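Local coordinates for protein N6 adenine specific DNA methylase (Encephalitozoon cuniculi, PDB 3Q87) that binds S-adenosylmethionine and, as the catalytic subunit of the Mtq2-Trm112 complex, probably methylates the translation termination factor eRF1, at residues E20-K25 and M118-V123; V27-L30 and V36-E39. All blocks are in the same frame, centred on the assembly; numbering follows the deposited sequence.

Contact 1. Residues E20-K25 and M118-V123; sequences EGLEMK and MLYLLV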
loop_
_atom_site.group_PDB
_atom_site.type_symbol
_atom_site.label_atom_id
_atom_site.label_comp_id
_atom_site.label_asym_id
_atom_site.label_seq_id
_atom_site.Cartn_x
_atom_site.Cartn_y
_atom_site.Cartn_z
ATOM N N GLU B 20 0.331 -15.924 12.424
ATOM C CA GLU B 20 -0.297 -16.254 11.151
ATOM C C GLU B 20 0.729 -16.708 10.118
ATOM O O GLU B 20 0.416 -17.493 9.236
ATOM C CB GLU B 20 -1.052 -15.041 10.600
ATOM C CG GLU B 20 -2.297 -14.678 11.364
ATOM C CD GLU B 20 -3.409 -15.668 11.130
ATOM O OE1 GLU B 20 -4.365 -15.321 10.402
ATOM O OE2 GLU B 20 -3.318 -16.798 11.657
ATOM N N GLY B 21 1.948 -16.191 10.213
ATOM C CA GLY B 21 2.976 -16.531 9.251
ATOM C C GLY B 21 2.697 -16.098 7.811
ATOM O O GLY B 21 2.944 -16.863 6.874
ATOM N N LEU B 22 2.194 -14.875 7.630
ATOM C CA LEU B 22 1.992 -14.317 6.290
ATOM C C LEU B 22 3.257 -14.410 5.462
ATOM O O LEU B 22 4.319 -13.975 5.889
ATOM C CB LEU B 22 1.559 -12.852 6.359
ATOM C CG LEU B 22 0.127 -12.582 6.794
ATOM C CD1 LEU B 22 -0.177 -11.092 6.654
ATOM C CD2 LEU B 22 -0.866 -13.418 5.981
ATOM N N GLU B 23 3.140 -14.951 4.260
ATOM C CA GLU B 23 4.315 -15.199 3.439
ATOM C C GLU B 23 3.972 -15.163 1.955
ATOM O O GLU B 23 2.909 -15.632 1.558
ATOM C CB GLU B 23 4.880 -16.567 3.806
ATOM C CG GLU B 23 5.913 -17.107 2.851
ATOM C CD GLU B 23 6.426 -18.462 3.297
ATOM O OE1 GLU B 23 5.603 -19.264 3.793
ATOM O OE2 GLU B 23 7.642 -18.719 3.155
ATOM N N MET B 24 4.865 -14.598 1.144
ATOM C CA MET B 24 4.681 -14.572 -0.304
ATOM C C MET B 24 3.431 -13.811 -0.734
ATOM O O MET B 24 2.809 -14.156 -1.735
ATOM C CB MET B 24 4.594 -15.995 -0.859
ATOM C CG MET B 24 5.880 -16.787 -0.758
ATOM S SD MET B 24 7.280 -15.852 -1.373
ATOM C CE MET B 24 8.139 -15.523 0.166
ATOM N N LYS B 25 3.052 -12.784 0.011
ATOM C CA LYS B 25 1.907 -11.980 -0.380
ATOM C C LYS B 25 2.329 -10.590 -0.822
ATOM O O LYS B 25 3.471 -10.173 -0.594
ATOM C CB LYS B 25 0.909 -11.886 0.766
ATOM C CG LYS B 25 0.420 -13.249 1.263
ATOM C CD LYS B 25 -0.351 -13.984 0.182
ATOM C CE LYS B 25 -0.832 -15.341 0.660
ATOM N NZ LYS B 25 0.268 -16.347 0.575
ATOM N N MET B 118 -8.120 -10.559 2.014
ATOM C CA MET B 118 -7.841 -10.766 3.434
ATOM C C MET B 118 -7.399 -9.482 4.121
ATOM O O MET B 118 -6.678 -8.677 3.535
ATOM C CB MET B 118 -6.744 -11.812 3.592
ATOM C CG MET B 118 -6.658 -12.419 4.984
ATOM S SD MET B 118 -5.309 -13.611 5.062
ATOM C CE MET B 118 -5.817 -14.734 3.764
ATOM N N LEU B 119 -7.817 -9.300 5.368
ATOM C CA LEU B 119 -7.430 -8.117 6.127
ATOM C C LEU B 119 -7.217 -8.407 7.607
ATOM O O LEU B 119 -7.830 -9.319 8.173
ATOM C CB LEU B 119 -8.461 -6.995 5.951
ATOM C CG LEU B 119 -9.903 -7.246 6.393
ATOM C CD1 LEU B 119 -10.097 -6.956 7.876
ATOM C CD2 LEU B 119 -10.837 -6.378 5.560
ATOM N N TYR B 120 -6.334 -7.628 8.222
ATOM C CA TYR B 120 -6.129 -7.678 9.672
ATOM C C TYR B 120 -6.358 -6.263 10.195
ATOM O O TYR B 120 -5.682 -5.323 9.769
ATOM C CB TYR B 120 -4.713 -8.148 9.995
ATOM C CG TYR B 120 -4.428 -9.563 9.536
ATOM C CD1 TYR B 120 -4.725 -10.649 10.347
ATOM C CD2 TYR B 120 -3.888 -9.815 8.277
ATOM C CE1 TYR B 120 -4.468 -11.958 9.923
ATOM C CE2 TYR B 120 -3.633 -11.115 7.846
ATOM C CZ TYR B 120 -3.926 -12.180 8.675
ATOM O OH TYR B 120 -3.678 -13.467 8.249
ATOM N N LEU B 121 -7.327 -6.106 11.091
ATOM C CA LEU B 121 -7.714 -4.785 11.580
ATOM C C LEU B 121 -7.655 -4.741 13.104
ATOM O O LEU B 121 -8.108 -5.663 13.762
ATOM C CB LEU B 121 -9.125 -4.440 11.108
ATOM C CG LEU B 121 -9.737 -3.129 11.604
ATOM C CD1 LEU B 121 -8.990 -1.918 11.023
ATOM C CD2 LEU B 121 -11.217 -3.075 11.215
ATOM N N LEU B 122 -7.091 -3.673 13.660
ATOM C CA LEU B 122 -7.057 -3.510 15.103
ATOM C C LEU B 122 -8.141 -2.539 15.534
ATOM O O LEU B 122 -8.350 -1.506 14.909
ATOM C CB LEU B 122 -5.685 -3.017 15.588
ATOM C CG LEU B 122 -5.549 -2.842 17.116
ATOM C CD1 LEU B 122 -4.100 -2.963 17.532
ATOM C CD2 LEU B 122 -6.127 -1.513 17.619
ATOM N N VAL B 123 -8.828 -2.884 16.618
ATOM C CA VAL B 123 -9.892 -2.065 17.139
ATOM C C VAL B 123 -9.791 -2.105 18.667
ATOM O O VAL B 123 -9.144 -2.980 19.206
ATOM C CB VAL B 123 -11.253 -2.604 16.662
ATOM C CG1 VAL B 123 -12.349 -2.068 17.516
ATOM C CG2 VAL B 123 -11.486 -2.261 15.185
#
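Tyr120 reaches from strand 118-124 of a Rossmann-like class I methyltransferase sheet to Glu20 and Leu22, at the point where helix 8-20 ends and the chain turns toward strand 26-30. The contact is a worked example of how one aromatic residue can serve a polar and an apolar neighbour at once, with its hydroxyl end between the two.

The polar part is a hydrogen bond donated by Tyr120 OH to Glu20 OE1, 2.9 Å long. The carboxylate oxygen sits at the ring edge, close to the ring plane, while the carboxylate itself stands almost upright against the ring, the planes being 84° apart. The hydroxyl meets OE1 on its anti side, 30° out of the carboxylate plane. The bend at chi2 (-72°) turns the carboxylate toward the hydroxyl, while Glu20 CG, placed by chi1, lies 3.6 Å from Tyr120 OH, and methylene and carboxylate both lie against the phenol. The same OE1 forms a salt bridge with Lys160 of strand 155-162; two donors thus grip one oxygen, and the lysine probably stabilises the carboxylate as an anion.

Turning the backbone between these partners falls to Gly21, which leaves the helix with positive phi and lets the chain present Leu22 to the same tyrosine.

The apolar part comes from Leu22, whose side chain runs alongside Tyr120 in the opposite direction. Leu17 of helix 8-20 and Val81 of strand 81-84 also touch both residues, placing the pair between helix and sheet. Leucine's two methyls divide the work: CD2 approaches Tyr120 OH at 3.6 Å, and CD1 lies obliquely to the ring, 3.7 Å from Tyr120 CE2.

Contact 2. Residues V27-L30 and V36-E39; sequences VLDL and VITE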
loop_
_atom_site.group_PDB
_atom_site.type_symbol
_atom_site.label_atom_id
_atom_site.label_comp_id
_atom_site.label_asym_id
_atom_site.label_seq_id
_atom_site.Cartn_x
_atom_site.Cartn_y
_atom_site.Cartn_z
ATOM N N VAL B 27 1.328 -7.113 0.395
ATOM C CA VAL B 27 0.632 -6.651 1.591
ATOM C C VAL B 27 0.650 -5.142 1.650
ATOM O O VAL B 27 1.684 -4.499 1.420
ATOM C CB VAL B 27 1.293 -7.176 2.889
ATOM C CG1 VAL B 27 0.522 -6.698 4.131
ATOM C CG2 VAL B 27 1.382 -8.685 2.861
ATOM N N LEU B 28 -0.505 -4.574 1.946
ATOM C CA LEU B 28 -0.601 -3.139 2.123
ATOM C C LEU B 28 -0.587 -2.862 3.615
ATOM O O LEU B 28 -1.512 -3.278 4.320
ATOM C CB LEU B 28 -1.902 -2.618 1.516
ATOM C CG LEU B 28 -2.071 -1.094 1.514
ATOM C CD1 LEU B 28 -1.208 -0.448 0.433
ATOM C CD2 LEU B 28 -3.536 -0.718 1.310
ATOM N N ASP B 29 0.467 -2.197 4.088
ATOM C CA ASP B 29 0.533 -1.733 5.477
ATOM C C ASP B 29 -0.088 -0.338 5.506
ATOM O O ASP B 29 0.571 0.660 5.219
ATOM C CB ASP B 29 1.988 -1.675 5.965
ATOM C CG ASP B 29 2.127 -1.095 7.378
ATOM O OD1 ASP B 29 1.096 -0.938 8.085
ATOM O OD2 ASP B 29 3.279 -0.799 7.789
ATOM N N LEU B 30 -1.373 -0.285 5.826
ATOM C CA LEU B 30 -2.137 0.952 5.796
ATOM C C LEU B 30 -1.959 1.699 7.119
ATOM O O LEU B 30 -2.117 1.104 8.177
ATOM C CB LEU B 30 -3.609 0.593 5.586
ATOM C CG LEU B 30 -4.642 1.691 5.368
ATOM C CD1 LEU B 30 -4.292 2.491 4.146
ATOM C CD2 LEU B 30 -6.033 1.068 5.211
ATOM N N VAL B 36 7.176 0.296 11.609
ATOM C CA VAL B 36 7.513 -0.828 12.480
ATOM C C VAL B 36 6.876 -2.133 11.981
ATOM O O VAL B 36 7.512 -3.177 11.975
ATOM C CB VAL B 36 7.166 -0.539 13.978
ATOM C CG1 VAL B 36 5.643 -0.604 14.230
ATOM C CG2 VAL B 36 7.929 -1.462 14.895
ATOM N N ILE B 37 5.628 -2.077 11.532
ATOM C CA ILE B 37 4.989 -3.289 11.021
ATOM C C ILE B 37 5.513 -3.688 9.624
ATOM O O ILE B 37 5.727 -4.880 9.337
ATOM C CB ILE B 37 3.458 -3.155 11.031
ATOM C CG1 ILE B 37 2.964 -2.939 12.464
ATOM C CG2 ILE B 37 2.816 -4.399 10.448
ATOM C CD1 ILE B 37 1.441 -2.748 12.561
ATOM N N THR B 38 5.751 -2.690 8.776
ATOM C CA THR B 38 6.387 -2.909 7.477
ATOM C C THR B 38 7.714 -3.661 7.628
ATOM O O THR B 38 8.006 -4.596 6.882
ATOM C CB THR B 38 6.647 -1.568 6.725
ATOM O OG1 THR B 38 5.408 -1.031 6.256
ATOM C CG2 THR B 38 7.586 -1.786 5.518
ATOM N N GLU B 39 8.510 -3.241 8.601
ATOM C CA GLU B 39 9.795 -3.880 8.876
ATOM C C GLU B 39 9.664 -5.395 9.098
ATOM O O GLU B 39 10.485 -6.181 8.617
ATOM C CB GLU B 39 10.453 -3.228 10.094
ATOM C CG GLU B 39 11.962 -3.480 10.193
ATOM C CD GLU B 39 12.603 -2.696 11.333
ATOM O OE1 GLU B 39 13.641 -2.045 11.101
ATOM O OE2 GLU B 39 12.066 -2.727 12.462
HETATM O O HOH W 1 3.894 0.123 10.449
#
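Asp29 extends its CG anti to the backbone N (chi1 176°), carrying the carboxylate from strand 26-30 toward helix 36-41, and Thr38 answers with OG1 turned beside its own backbone N (chi1 -72°). The two polar ends meet in a short hydrogen bond, 2.6 Å from Thr38 OG1 to Asp29 OD2, in which the threonine donates and the aspartate uses its anti lone pair, the one away from OD1.

One carboxylate oxygen does most of the joining. Besides Thr38 OG1, Asp29 OD2 receives a hydrogen bond from a water at 2.9 Å, and that water in turn accepts from Ile37 N at 3.0 Å, so strand and helix backbone are bridged through solvent in a buried place. Thr32, in the loop between the segments, adds a third link through its hydroxyl, which is hydrogen-bonded to both Asp29 OD2 and Thr38 OG1. Ser49 OG, on strand 46-51, is a further partner of Thr38 OG1, tying the threonine to the next strand. This clustering of partners would hold the carboxylate in a fixed rotation.

The side chain of Ile37 adds van der Waals proximity, CB standing 4.0 Å from Asp29 OD2, while it packs on Leu13, Met14 and Leu17 of helix 8-20 and touches the bound S-adenosylmethionine.

The principle illustrated is that a buried acid near the end of the first strand can anchor the start of the following helix. Here it does so inside the beta-alpha-beta unit 26-30, 36-41, 46-51, where the DLGTSTG sequence, which begins in the strand and runs through the loop, corresponds to the glycine-rich first motif of class I methyltransferases.

In the fold
From the N terminus, helix 8-20 ends at Glu20 and passes into the loop that completes segment 20-25, the first half of contact 1, and the chain then enters strand 26-30, the first half of contact 2. Contact 2 closes almost at once, across a five-residue loop, when helix 36-41 begins. Contact 1 stays open for 92 residues, until strand 118-124, so contact 2 is nested within its loop. Their centres lie 10 Å apart. Both reach the same sheet, in which strand 81-84 separates 26-30 from 118-124: contact 1 ties the end of the N-terminal helix to the later strand, whereas contact 2 fastens the first beta-alpha-beta unit beside the cofactor.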